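Local coordinates for protein pseudoaglycone deacetylase Dbv21 (Actinoplanes teichomyceticus, PDB 3DFI) that probably removes the acetyl group from the sugar of an A40926 glycopeptide pseudoaglycone, as a zinc-dependent hydrolase of the PIG-L family, at residues L150-I155 / W182-Y187; R218-M223 / N239-L244; L208-E213 / G256-T261; R9-S14 / S139-C144. All blocks are in the same frame, centred on the assembly; numbering follows the deposited sequence.

Contact 1: L150-I155 / W182-Y187; sequences LTCVAI and WQDLPY
Two first torsions place the groups that join Trp-182 and Asp-184 to the end of strand 148-152. With CG of Trp-182 held between its own N and carbonyl carbon (chi1 72°), the indole folds back over the neighbouring backbone, and CA of Cys-152 sits over the face of the five-membered ring, 3.5 Å from its centroid, as a CH-pi contact. The carbonyl carbon of Thr-151 lies over the same face nearer the rim, while CB of Leu-150 meets CE3 of Trp-182 at 3.8 Å. For Asp-184, CG anti to the carbonyl carbon (chi1 -53°) turns the carboxylate into the bend at Ala-154 and Ile-155. Its OD1 accepts a hydrogen bond from Ile-155 N at 3.1 Å, approached from above the carboxylate plane, and a weak, strongly bent one from Ala-154 N at 2.9 Å. The backbones themselves form a parallel bridge, Trp-182 N to Thr-151 O at 2.8 Å and Val-153 N to Trp-182 O at 2.8 Å. The other oxygen of Asp-184, OD2, is hydrogen-bonded to ND1 of the zinc ligand His-161. One buried carboxylate thus ties the turn after the strand to a metal-binding histidine; the bond to ND1 holds the imidazole of His-161 in one rotation, a second-shell part in the metal site, and probably makes the ring a better donor to zinc.

Contact 2: R218-M223 / N239-L244; sequences RKFQAM and NLFAKL
Phe-220 and Phe-241 meet between two roughly antiparallel helices and slide past one another in opposite directions. Their planes are inclined at 40° with centroids 5.1 Å apart, a pairing too oblique for either a parallel stack or an edge-to-face one. CD2 of Phe-241 does the touching: it stands over one face of the Phe-220 ring, displaced toward the rim, and comes within 3.6 Å of CG of Phe-220. Farther along the same ring, CZ of Phe-220 reaches CB of Leu-244 at 4.2 Å. Met-223 arrives from the direction opposite to Phe-241. Its chain bends at the last torsion (chi3 57°), which swings CE in among three partners: CE2 of Phe-241 at 3.6 Å, CD2 of Leu-240 at 3.6 Å and CD1 of Leu-244 at 3.5 Å. This last pair meets tip to tip and is snug for two methyl groups. The sulfur takes part as well, SD of Met-223 lying obliquely 5.2 Å from the centroid of the Phe-241 ring, a Met-aromatic contact. The helix axes stay 11.7 Å apart at closest, a gap spanned by these side chains. Helices 213-223 and 240-251 are therefore joined here by dispersion and the polarisable thioether and rings, while the amine of Lys-219, on the first helix, is satisfied outside this interface by a salt bridge to Glu-259 and hydrogen bonds to Tyr-257 OH and Leu-22 O.

Contact 3: L208-E213 / G256-T261; sequences LSFVDE and GYNETT
An antiparallel pair of strands closes one side of the mixed sheet here: strand 201-210 is outermost, and strand 258-266 joins it to the parallel part of the sheet. Ser-209 and Glu-259 form the hydrogen-bonded pair. Ser-209 N gives a nearly straight bond to Glu-259 O (2.8 Å, 175°), whereas the return bond from Glu-259 N to Ser-209 O is longer at 3.2 Å. Beyond the strand end, Val-211 N continues the ladder to Tyr-257 O at 3.1 Å. Leu-208, Phe-210, Asn-258 and Thr-260 share one face of the sheet. There Phe-210 and Asn-258 point the same way side by side, and CB of Asn-258 lies over the phenyl face, 4.2 Å from the centroid of the Phe-210 ring, as a CH-pi contact. Ser-209 and Glu-259 occupy the other face, turned to helix 19-33, where the carboxylate of Glu-259 bonds to Ser-27 OG and Ala-26 N. A water also links the two segments, donating to Val-211 O and weakly accepting from Tyr-257 N. Where the strands give way to loop, CG2 of Val-211 meets the edge of the Tyr-257 ring, 3.9 Å from its CD2.

Contact 4: R9-S14 / S139-C144; sequences RILAIS and SMIAEC
Strand 9-14 and the helix segment 139-144 run nearly antiparallel, their axes at 160° to each other and 9.9 Å apart at closest, with Leu-11 and Cys-144 the nearest pair of CA atoms at 7.4 Å. Leu-11 carries the contact. Its CG stands anti to the backbone N (chi1 -179°), which extends the two methyl groups from the strand to the helix, where CD2 and CD1 take different nearest partners. CD2 runs up to CG1 of Ile-141 at 3.8 Å, the two side chains crossing at about a right angle. CD1 approaches CG of Met-140 at 4.0 Å and, more loosely, SG of Cys-144 at 4.4 Å. The Met-140 chain, bent at chi2 and chi3, also touches Phe-41 of strand 37-42, so the helix reaches two strands of the sheet. Toward the start of the strand Arg-9 lies along the helix end, with its CD 4.2 Å from Cys-144 O, a carbonyl that lies at the edge of the guanidinium; its NE is bonded to Asp-145 O just beyond. Helix 126-144 thus leans on the sheet through aliphatic and sulfur-bearing groups, while the arginine's positive charge beside the C-terminal carbonyls would be expected to interact favourably with the negative end of the helix dipole.

How the contacts relate
Contacts 1, 3 and 4 all reach the same mixed sheet, whereas contact 2 joins two helices and is nested along the chain inside the loop closed by contact 3. Contact 1 lies deepest, beside the zinc site, and mixes backbone bridging with a buried carboxylate; contact 3, at the sheet's outer strand and partly exposed, relies on a backbone ladder. Contacts 2 and 4 are buried too but lean on apolar side chains, on opposite sides of the chain's centre. Polar bonds join contact 3 to contacts 1 and 2, and contact 1 to contact 4 through adjacent strands, while contacts 1 and 2 meet by apolar packing of Leu-185 and Pro-186 on Leu-240 and Leu-244.

Contact 1: L150-I155 / W182-Y187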
loop_
_atom_site.group_PDB
_atom_site.type_symbol
_atom_site.label_atom_id
_atom_site.label_comp_id
_atom_site.label_asym_id
_atom_site.label_seq_id
_atom_site.Cartn_x
_atom_site.Cartn_y
_atom_site.Cartn_z
ATOM N N LEU A 150 -1.494 -2.719 -9.021
ATOM C CA LEU A 150 -0.545 -3.115 -7.992
ATOM C C LEU A 150 -1.246 -3.309 -6.659
ATOM O O LEU A 150 -2.149 -2.550 -6.311
ATOM C CB LEU A 150 0.568 -2.045 -7.807
ATOM C CG LEU A 150 1.288 -1.637 -9.103
ATOM C CD1 LEU A 150 2.156 -0.409 -8.864
ATOM C CD2 LEU A 150 2.115 -2.782 -9.620
ATOM N N THR A 151 -0.795 -4.297 -5.892
ATOM C CA THR A 151 -1.150 -4.359 -4.483
ATOM C C THR A 151 -0.017 -5.034 -3.703
ATOM O O THR A 151 1.001 -5.388 -4.274
ATOM C CB THR A 151 -2.522 -5.017 -4.222
ATOM O OG1 THR A 151 -2.920 -4.750 -2.869
ATOM C CG2 THR A 151 -2.486 -6.552 -4.465
ATOM N N CYS A 152 -0.190 -5.179 -2.395
ATOM C CA CYS A 152 0.872 -5.690 -1.532
ATOM C C CYS A 152 1.024 -7.190 -1.661
ATOM O O CYS A 152 0.061 -7.892 -1.893
ATOM C CB CYS A 152 0.558 -5.331 -0.074
ATOM S SG CYS A 152 -1.044 -6.040 0.524
ATOM N N VAL A 153 2.228 -7.700 -1.451
ATOM C CA VAL A 153 2.412 -9.155 -1.384
ATOM C C VAL A 153 1.980 -9.720 -0.025
ATOM O O VAL A 153 1.804 -10.925 0.111
ATOM C CB VAL A 153 3.871 -9.575 -1.764
ATOM C CG1 VAL A 153 4.814 -9.452 -0.594
ATOM C CG2 VAL A 153 3.909 -11.017 -2.324
ATOM N N ALA A 154 1.812 -8.833 0.961
ATOM C CA ALA A 154 1.396 -9.172 2.342
ATOM C C ALA A 154 2.474 -9.856 3.211
ATOM O O ALA A 154 2.182 -10.715 4.051
ATOM C CB ALA A 154 0.019 -9.934 2.392
ATOM N N ILE A 155 3.724 -9.454 2.982
ATOM C CA ILE A 155 4.809 -9.645 3.916
ATOM C C ILE A 155 4.420 -8.900 5.209
ATOM O O ILE A 155 3.931 -7.771 5.147
ATOM C CB ILE A 155 6.119 -9.048 3.327
ATOM C CG1 ILE A 155 6.731 -9.999 2.284
ATOM C CG2 ILE A 155 7.145 -8.730 4.426
ATOM C CD1 ILE A 155 7.787 -9.339 1.396
ATOM N N TRP A 182 3.757 -5.946 -4.583
ATOM C CA TRP A 182 4.916 -5.249 -4.033
ATOM C C TRP A 182 5.429 -5.796 -2.694
ATOM O O TRP A 182 4.701 -6.446 -1.956
ATOM C CB TRP A 182 4.657 -3.745 -3.930
ATOM C CG TRP A 182 3.674 -3.282 -2.828
ATOM C CD1 TRP A 182 3.790 -3.472 -1.464
ATOM C CD2 TRP A 182 2.459 -2.521 -3.019
ATOM N NE1 TRP A 182 2.720 -2.870 -0.806
ATOM C CE2 TRP A 182 1.896 -2.284 -1.733
ATOM C CE3 TRP A 182 1.789 -2.022 -4.157
ATOM C CZ2 TRP A 182 0.687 -1.572 -1.555
ATOM C CZ3 TRP A 182 0.609 -1.295 -3.977
ATOM C CH2 TRP A 182 0.058 -1.096 -2.685
ATOM N N GLN A 183 6.690 -5.498 -2.393
ATOM C CA GLN A 183 7.318 -5.873 -1.135
ATOM C C GLN A 183 6.915 -4.817 -0.103
ATOM O O GLN A 183 7.341 -3.647 -0.227
ATOM C CB GLN A 183 8.833 -5.849 -1.332
ATOM C CG GLN A 183 9.696 -6.397 -0.186
ATOM C CD GLN A 183 11.174 -6.185 -0.438
ATOM O OE1 GLN A 183 11.570 -5.025 -0.671
ATOM N NE2 GLN A 183 11.945 -7.171 -0.397
ATOM N N ASP A 184 6.124 -5.224 0.899
ATOM C CA ASP A 184 5.563 -4.305 1.917
ATOM C C ASP A 184 6.696 -3.639 2.680
ATOM O O ASP A 184 7.580 -4.331 3.136
ATOM C CB ASP A 184 4.679 -5.085 2.911
ATOM C CG ASP A 184 3.581 -5.929 2.204
ATOM O OD1 ASP A 184 3.916 -6.851 1.396
ATOM O OD2 ASP A 184 2.390 -5.655 2.470
ATOM N N LEU A 185 6.649 -2.311 2.850
ATOM C CA LEU A 185 7.715 -1.610 3.580
ATOM C C LEU A 185 7.112 -0.800 4.730
ATOM O O LEU A 185 6.006 -0.341 4.618
ATOM C CB LEU A 185 8.536 -0.722 2.633
ATOM C CG LEU A 185 9.461 -1.452 1.644
ATOM C CD1 LEU A 185 10.034 -0.506 0.572
ATOM C CD2 LEU A 185 10.573 -2.216 2.396
ATOM N N PRO A 186 7.860 -0.607 5.829
ATOM C CA PRO A 186 9.243 -1.032 6.057
ATOM C C PRO A 186 9.366 -2.487 6.492
ATOM O O PRO A 186 10.475 -2.985 6.693
ATOM C CB PRO A 186 9.691 -0.126 7.213
ATOM C CG PRO A 186 8.434 0.134 8.000
ATOM C CD PRO A 186 7.308 0.142 6.979
ATOM N N TYR A 187 8.232 -3.160 6.619
ATOM C CA TYR A 187 8.171 -4.525 7.155
ATOM C C TYR A 187 9.226 -5.490 6.589
ATOM O O TYR A 187 9.877 -6.208 7.351
ATOM C CB TYR A 187 6.726 -5.044 7.094
ATOM C CG TYR A 187 5.755 -3.920 7.512
ATOM C CD1 TYR A 187 5.751 -3.435 8.849
ATOM C CD2 TYR A 187 4.928 -3.275 6.576
ATOM C CE1 TYR A 187 4.925 -2.381 9.252
ATOM C CE2 TYR A 187 4.074 -2.219 6.979
ATOM C CZ TYR A 187 4.088 -1.782 8.321
ATOM O OH TYR A 187 3.269 -0.757 8.753
#

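Contact 2: R218-M223 / N239-L244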
loop_
_atom_site.group_PDB
_atom_site.type_symbol
_atom_site.label_atom_id
_atom_site.label_comp_id
_atom_site.label_asym_id
_atom_site.label_seq_id
_atom_site.Cartn_x
_atom_site.Cartn_y
_atom_site.Cartn_z
ATOM N N ARG A 218 10.896 12.619 -3.817
ATOM C CA ARG A 218 9.444 12.776 -3.724
ATOM C C ARG A 218 8.777 11.719 -2.837
ATOM O O ARG A 218 7.847 12.041 -2.091
ATOM C CB ARG A 218 8.799 12.809 -5.101
ATOM C CG ARG A 218 9.156 14.067 -5.892
ATOM C CD ARG A 218 8.623 13.935 -7.305
ATOM N NE ARG A 218 7.198 14.242 -7.339
ATOM C CZ ARG A 218 6.366 13.897 -8.304
ATOM N NH1 ARG A 218 5.100 14.257 -8.217
ATOM N NH2 ARG A 218 6.788 13.190 -9.342
ATOM N N LYS A 219 9.251 10.471 -2.906
ATOM C CA LYS A 219 8.740 9.417 -2.008
ATOM C C LYS A 219 8.927 9.808 -0.517
ATOM O O LYS A 219 7.985 9.726 0.268
ATOM C CB LYS A 219 9.450 8.092 -2.274
ATOM C CG LYS A 219 8.986 6.962 -1.362
ATOM C CD LYS A 219 9.851 5.695 -1.473
ATOM C CE LYS A 219 9.251 4.595 -0.605
ATOM N NZ LYS A 219 9.722 3.207 -0.932
ATOM N N PHE A 220 10.151 10.182 -0.142
ATOM C CA PHE A 220 10.494 10.416 1.258
ATOM C C PHE A 220 9.714 11.633 1.794
ATOM O O PHE A 220 9.214 11.625 2.923
ATOM C CB PHE A 220 12.016 10.580 1.432
ATOM C CG PHE A 220 12.813 9.271 1.381
ATOM C CD1 PHE A 220 14.154 9.248 1.788
ATOM C CD2 PHE A 220 12.250 8.088 0.940
ATOM C CE1 PHE A 220 14.901 8.065 1.744
ATOM C CE2 PHE A 220 12.997 6.890 0.877
ATOM C CZ PHE A 220 14.304 6.876 1.276
ATOM N N GLN A 221 9.560 12.649 0.954
ATOM C CA GLN A 221 8.775 13.829 1.312
ATOM C C GLN A 221 7.299 13.493 1.513
ATOM O O GLN A 221 6.686 13.924 2.482
ATOM C CB GLN A 221 8.978 14.949 0.276
ATOM C CG GLN A 221 8.384 16.297 0.680
ATOM C CD GLN A 221 9.103 16.962 1.857
ATOM O OE1 GLN A 221 10.332 16.891 1.987
ATOM N NE2 GLN A 221 8.329 17.638 2.709
ATOM N N ALA A 222 6.743 12.700 0.605
ATOM C CA ALA A 222 5.387 12.196 0.737
ATOM C C ALA A 222 5.170 11.397 2.033
ATOM O O ALA A 222 4.135 11.569 2.689
ATOM C CB ALA A 222 5.003 11.356 -0.500
ATOM N N MET A 223 6.131 10.533 2.392
ATOM C CA MET A 223 6.051 9.732 3.628
ATOM C C MET A 223 5.900 10.560 4.917
ATOM O O MET A 223 5.238 10.125 5.863
ATOM C CB MET A 223 7.271 8.823 3.774
ATOM C CG MET A 223 7.291 7.621 2.824
ATOM S SD MET A 223 8.902 6.820 2.852
ATOM C CE MET A 223 9.015 6.461 4.605
ATOM N N ASN A 239 15.042 3.567 12.090
ATOM C CA ASN A 239 15.982 4.231 11.188
ATOM C C ASN A 239 15.304 4.649 9.910
ATOM O O ASN A 239 15.966 4.722 8.886
ATOM C CB ASN A 239 17.262 3.333 10.910
ATOM N N LEU A 240 14.007 4.995 9.984
ATOM C CA LEU A 240 13.126 4.752 8.844
ATOM C C LEU A 240 13.735 5.086 7.487
ATOM O O LEU A 240 13.957 4.179 6.695
ATOM C CB LEU A 240 11.719 5.354 9.011
ATOM C CG LEU A 240 10.748 4.940 7.923
ATOM C CD1 LEU A 240 10.611 3.403 7.880
ATOM C CD2 LEU A 240 9.408 5.634 8.117
ATOM N N PHE A 241 14.046 6.361 7.242
ATOM C CA PHE A 241 14.581 6.766 5.929
ATOM C C PHE A 241 15.928 6.119 5.619
ATOM O O PHE A 241 16.137 5.626 4.516
ATOM C CB PHE A 241 14.657 8.292 5.804
ATOM C CG PHE A 241 13.311 8.967 5.865
ATOM C CD1 PHE A 241 13.004 9.826 6.907
ATOM C CD2 PHE A 241 12.349 8.730 4.893
ATOM C CE1 PHE A 241 11.750 10.447 6.979
ATOM C CE2 PHE A 241 11.098 9.354 4.953
ATOM C CZ PHE A 241 10.799 10.200 6.001
ATOM N N ALA A 242 16.842 6.150 6.594
ATOM C CA ALA A 242 18.100 5.397 6.507
ATOM C C ALA A 242 17.846 3.889 6.242
ATOM O O ALA A 242 18.431 3.297 5.324
ATOM C CB ALA A 242 18.924 5.604 7.767
ATOM N N LYS A 243 16.949 3.287 7.025
ATOM C CA LYS A 243 16.625 1.873 6.904
ATOM C C LYS A 243 16.137 1.547 5.479
ATOM O O LYS A 243 16.561 0.542 4.875
ATOM C CB LYS A 243 15.564 1.504 7.949
ATOM C CG LYS A 243 15.258 0.010 8.093
ATOM C CD LYS A 243 16.341 -0.711 8.929
ATOM C CE LYS A 243 16.074 -2.223 8.997
ATOM N NZ LYS A 243 17.241 -3.021 9.507
ATOM N N LEU A 244 15.279 2.410 4.940
ATOM C CA LEU A 244 14.763 2.243 3.587
ATOM C C LEU A 244 15.854 2.368 2.519
ATOM O O LEU A 244 15.834 1.629 1.544
ATOM C CB LEU A 244 13.614 3.216 3.295
ATOM C CG LEU A 244 12.275 3.035 4.033
ATOM C CD1 LEU A 244 11.201 3.979 3.462
ATOM C CD2 LEU A 244 11.757 1.589 4.024
#

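Contact 3: L208-E213 / G256-T261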
loop_
_atom_site.group_PDB
_atom_site.type_symbol
_atom_site.label_atom_id
_atom_site.label_comp_id
_atom_site.label_asym_id
_atom_site.label_seq_id
_atom_site.Cartn_x
_atom_site.Cartn_y
_atom_site.Cartn_z
ATOM N N LEU A 208 13.409 -5.575 -9.604
ATOM C CA LEU A 208 13.744 -4.281 -9.043
ATOM C C LEU A 208 13.341 -3.162 -9.997
ATOM O O LEU A 208 13.778 -3.125 -11.145
ATOM C CB LEU A 208 15.247 -4.216 -8.748
ATOM C CG LEU A 208 15.843 -4.735 -7.424
ATOM C CD1 LEU A 208 14.980 -5.749 -6.666
ATOM C CD2 LEU A 208 17.224 -5.310 -7.681
ATOM N N SER A 209 12.504 -2.255 -9.513
ATOM C CA SER A 209 12.149 -1.061 -10.262
ATOM C C SER A 209 13.032 0.093 -9.785
ATOM O O SER A 209 12.928 0.559 -8.642
ATOM C CB SER A 209 10.635 -0.776 -10.156
ATOM O OG SER A 209 10.352 0.620 -9.977
ATOM N N PHE A 210 13.941 0.514 -10.658
ATOM C CA PHE A 210 14.872 1.596 -10.371
ATOM C C PHE A 210 14.254 2.940 -10.677
ATOM O O PHE A 210 13.480 3.073 -11.635
ATOM C CB PHE A 210 16.155 1.412 -11.178
ATOM C CG PHE A 210 16.999 0.281 -10.694
ATOM C CD1 PHE A 210 16.873 -0.989 -11.252
ATOM C CD2 PHE A 210 17.918 0.477 -9.666
ATOM C CE1 PHE A 210 17.660 -2.047 -10.796
ATOM C CE2 PHE A 210 18.702 -0.574 -9.203
ATOM C CZ PHE A 210 18.566 -1.841 -9.774
ATOM N N VAL A 211 14.591 3.926 -9.851
ATOM C CA VAL A 211 14.055 5.276 -9.986
ATOM C C VAL A 211 15.201 6.293 -9.937
ATOM O O VAL A 211 16.309 5.973 -9.494
ATOM C CB VAL A 211 12.971 5.602 -8.895
ATOM C CG1 VAL A 211 11.847 4.536 -8.875
ATOM C CG2 VAL A 211 13.598 5.767 -7.509
ATOM N N ASP A 212 14.937 7.508 -10.409
ATOM C CA ASP A 212 15.940 8.565 -10.384
ATOM C C ASP A 212 15.914 9.292 -9.026
ATOM O O ASP A 212 15.045 9.011 -8.187
ATOM C CB ASP A 212 15.770 9.516 -11.583
ATOM C CG ASP A 212 14.458 10.312 -11.558
ATOM O OD1 ASP A 212 14.118 10.896 -12.608
ATOM O OD2 ASP A 212 13.768 10.377 -10.525
ATOM N N GLU A 213 16.857 10.202 -8.788
ATOM C CA GLU A 213 16.931 10.824 -7.463
ATOM C C GLU A 213 15.701 11.640 -7.077
ATOM O O GLU A 213 15.325 11.661 -5.913
ATOM C CB GLU A 213 18.236 11.607 -7.230
ATOM C CG GLU A 213 18.898 12.192 -8.457
ATOM C CD GLU A 213 20.407 12.311 -8.296
ATOM O OE1 GLU A 213 21.148 11.900 -9.225
ATOM O OE2 GLU A 213 20.859 12.805 -7.237
ATOM N N GLY A 256 21.490 2.901 -7.157
ATOM C CA GLY A 256 20.464 3.849 -6.721
ATOM C C GLY A 256 19.168 3.249 -6.186
ATOM O O GLY A 256 19.024 2.029 -6.097
ATOM N N TYR A 257 18.226 4.127 -5.829
ATOM C CA TYR A 257 16.987 3.717 -5.168
ATOM C C TYR A 257 16.090 2.842 -6.038
ATOM O O TYR A 257 15.966 3.042 -7.256
ATOM C CB TYR A 257 16.199 4.910 -4.598
ATOM C CG TYR A 257 15.196 4.445 -3.574
ATOM C CD1 TYR A 257 15.621 4.009 -2.323
ATOM C CD2 TYR A 257 13.828 4.386 -3.872
ATOM C CE1 TYR A 257 14.727 3.548 -1.388
ATOM C CE2 TYR A 257 12.911 3.913 -2.938
ATOM C CZ TYR A 257 13.376 3.497 -1.700
ATOM O OH TYR A 257 12.513 3.011 -0.772
ATOM N N ASN A 258 15.474 1.870 -5.372
ATOM C CA ASN A 258 14.694 0.840 -6.010
ATOM C C ASN A 258 13.701 0.188 -5.044
ATOM O O ASN A 258 13.869 0.217 -3.811
ATOM C CB ASN A 258 15.621 -0.210 -6.656
ATOM C CG ASN A 258 16.499 -0.914 -5.650
ATOM O OD1 ASN A 258 17.642 -0.508 -5.409
ATOM N ND2 ASN A 258 15.973 -1.957 -5.038
ATOM N N GLU A 259 12.664 -0.388 -5.635
ATOM C CA GLU A 259 11.588 -1.076 -4.945
ATOM C C GLU A 259 11.328 -2.425 -5.683
ATOM O O GLU A 259 11.465 -2.517 -6.916
ATOM C CB GLU A 259 10.343 -0.175 -4.928
ATOM C CG GLU A 259 10.576 1.204 -4.219
ATOM C CD GLU A 259 9.449 2.217 -4.418
ATOM O OE1 GLU A 259 8.803 2.226 -5.504
ATOM O OE2 GLU A 259 9.202 3.015 -3.482
ATOM N N THR A 260 10.980 -3.462 -4.923
ATOM C CA THR A 260 10.792 -4.822 -5.456
ATOM C C THR A 260 9.318 -5.154 -5.637
ATOM O O THR A 260 8.486 -4.885 -4.753
ATOM C CB THR A 260 11.401 -5.864 -4.496
ATOM O OG1 THR A 260 12.786 -5.588 -4.325
ATOM C CG2 THR A 260 11.238 -7.277 -5.011
ATOM N N THR A 261 8.996 -5.752 -6.779
ATOM C CA THR A 261 7.658 -6.315 -7.007
ATOM C C THR A 261 7.798 -7.679 -7.652
ATOM O O THR A 261 8.866 -7.986 -8.182
ATOM C CB THR A 261 6.767 -5.423 -7.903
ATOM O OG1 THR A 261 7.294 -5.377 -9.235
ATOM C CG2 THR A 261 6.628 -4.006 -7.341
HETATM O O HOH W 1 17.814 7.114 -7.555
#

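Contact 4: R9-S14 / S139-C144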
loop_
_atom_site.group_PDB
_atom_site.type_symbol
_atom_site.label_atom_id
_atom_site.label_comp_id
_atom_site.label_asym_id
_atom_site.label_seq_id
_atom_site.Cartn_x
_atom_site.Cartn_y
_atom_site.Cartn_z
ATOM N N ARG A 9 -1.763 3.879 -17.167
ATOM C CA ARG A 9 -2.749 4.110 -16.106
ATOM C C ARG A 9 -2.567 3.062 -15.018
ATOM O O ARG A 9 -2.937 1.909 -15.199
ATOM C CB ARG A 9 -4.174 4.085 -16.689
ATOM C CG ARG A 9 -4.440 5.182 -17.740
ATOM C CD ARG A 9 -5.858 5.143 -18.330
ATOM N NE ARG A 9 -6.159 3.887 -19.023
ATOM C CZ ARG A 9 -5.873 3.623 -20.300
ATOM N NH1 ARG A 9 -5.264 4.528 -21.062
ATOM N NH2 ARG A 9 -6.200 2.446 -20.824
ATOM N N ILE A 10 -1.955 3.468 -13.900
ATOM C CA ILE A 10 -1.724 2.579 -12.764
ATOM C C ILE A 10 -2.799 2.733 -11.675
ATOM O O ILE A 10 -3.087 3.846 -11.219
ATOM C CB ILE A 10 -0.320 2.800 -12.122
ATOM C CG1 ILE A 10 0.801 2.530 -13.151
ATOM C CG2 ILE A 10 -0.135 1.886 -10.900
ATOM C CD1 ILE A 10 2.172 3.037 -12.700
ATOM N N LEU A 11 -3.378 1.603 -11.264
ATOM C CA LEU A 11 -4.231 1.567 -10.087
ATOM C C LEU A 11 -3.532 0.777 -8.984
ATOM O O LEU A 11 -3.349 -0.431 -9.103
ATOM C CB LEU A 11 -5.577 0.941 -10.407
ATOM C CG LEU A 11 -6.613 0.845 -9.277
ATOM C CD1 LEU A 11 -7.008 2.229 -8.656
ATOM C CD2 LEU A 11 -7.843 0.079 -9.804
ATOM N N ALA A 12 -3.112 1.471 -7.930
ATOM C CA ALA A 12 -2.523 0.791 -6.781
ATOM C C ALA A 12 -3.593 0.606 -5.707
ATOM O O ALA A 12 -4.341 1.546 -5.409
ATOM C CB ALA A 12 -1.336 1.581 -6.242
ATOM N N ILE A 13 -3.694 -0.610 -5.176
ATOM C CA ILE A 13 -4.664 -0.926 -4.117
ATOM C C ILE A 13 -3.924 -1.042 -2.787
ATOM O O ILE A 13 -3.234 -2.045 -2.537
ATOM C CB ILE A 13 -5.471 -2.248 -4.406
ATOM C CG1 ILE A 13 -5.972 -2.339 -5.864
ATOM C CG2 ILE A 13 -6.646 -2.417 -3.408
ATOM C CD1 ILE A 13 -7.087 -1.332 -6.215
ATOM N N SER A 14 -4.052 -0.012 -1.947
ATOM C CA SER A 14 -3.344 0.029 -0.652
ATOM C C SER A 14 -4.289 -0.507 0.436
ATOM O O SER A 14 -5.458 -0.101 0.475
ATOM C CB SER A 14 -2.920 1.460 -0.317
ATOM O OG SER A 14 -2.177 1.500 0.883
ATOM N N SER A 139 -15.341 -2.524 -9.173
ATOM C CA SER A 139 -15.984 -1.238 -9.478
ATOM C C SER A 139 -14.919 -0.165 -9.735
ATOM O O SER A 139 -15.040 0.614 -10.677
ATOM C CB SER A 139 -16.897 -0.800 -8.328
ATOM O OG SER A 139 -17.950 -1.718 -8.157
ATOM N N MET A 140 -13.867 -0.152 -8.919
ATOM C CA MET A 140 -12.752 0.778 -9.115
ATOM C C MET A 140 -11.983 0.565 -10.449
ATOM O O MET A 140 -11.651 1.534 -11.143
ATOM C CB MET A 140 -11.814 0.778 -7.896
ATOM C CG MET A 140 -10.932 2.022 -7.771
ATOM S SD MET A 140 -11.857 3.532 -7.285
ATOM C CE MET A 140 -12.364 4.263 -8.803
ATOM N N ILE A 141 -11.740 -0.692 -10.820
ATOM C CA ILE A 141 -11.115 -1.018 -12.116
ATOM C C ILE A 141 -11.951 -0.545 -13.312
ATOM O O ILE A 141 -11.427 0.077 -14.233
ATOM C CB ILE A 141 -10.820 -2.526 -12.231
ATOM C CG1 ILE A 141 -9.754 -2.926 -11.193
ATOM C CG2 ILE A 141 -10.440 -2.911 -13.695
ATOM C CD1 ILE A 141 -9.512 -4.415 -11.081
ATOM N N ALA A 142 -13.249 -0.835 -13.291
ATOM C CA ALA A 142 -14.140 -0.391 -14.344
ATOM C C ALA A 142 -14.057 1.130 -14.482
ATOM O O ALA A 142 -13.970 1.669 -15.580
ATOM C CB ALA A 142 -15.565 -0.831 -14.036
ATOM N N GLU A 143 -14.046 1.817 -13.346
ATOM C CA GLU A 143 -14.040 3.268 -13.328
ATOM C C GLU A 143 -12.706 3.887 -13.788
ATOM O O GLU A 143 -12.709 4.872 -14.530
ATOM C CB GLU A 143 -14.387 3.759 -11.923
ATOM C CG GLU A 143 -14.842 5.191 -11.894
ATOM C CD GLU A 143 -15.318 5.604 -10.519
ATOM O OE1 GLU A 143 -14.544 6.302 -9.823
ATOM O OE2 GLU A 143 -16.458 5.213 -10.149
ATOM N N CYS A 144 -11.583 3.313 -13.354
ATOM C CA CYS A 144 -10.260 3.915 -13.595
ATOM C C CYS A 144 -9.578 3.401 -14.886
ATOM O O CYS A 144 -8.572 3.962 -15.329
ATOM C CB CYS A 144 -9.342 3.711 -12.371
ATOM S SG CYS A 144 -9.757 4.785 -10.922
#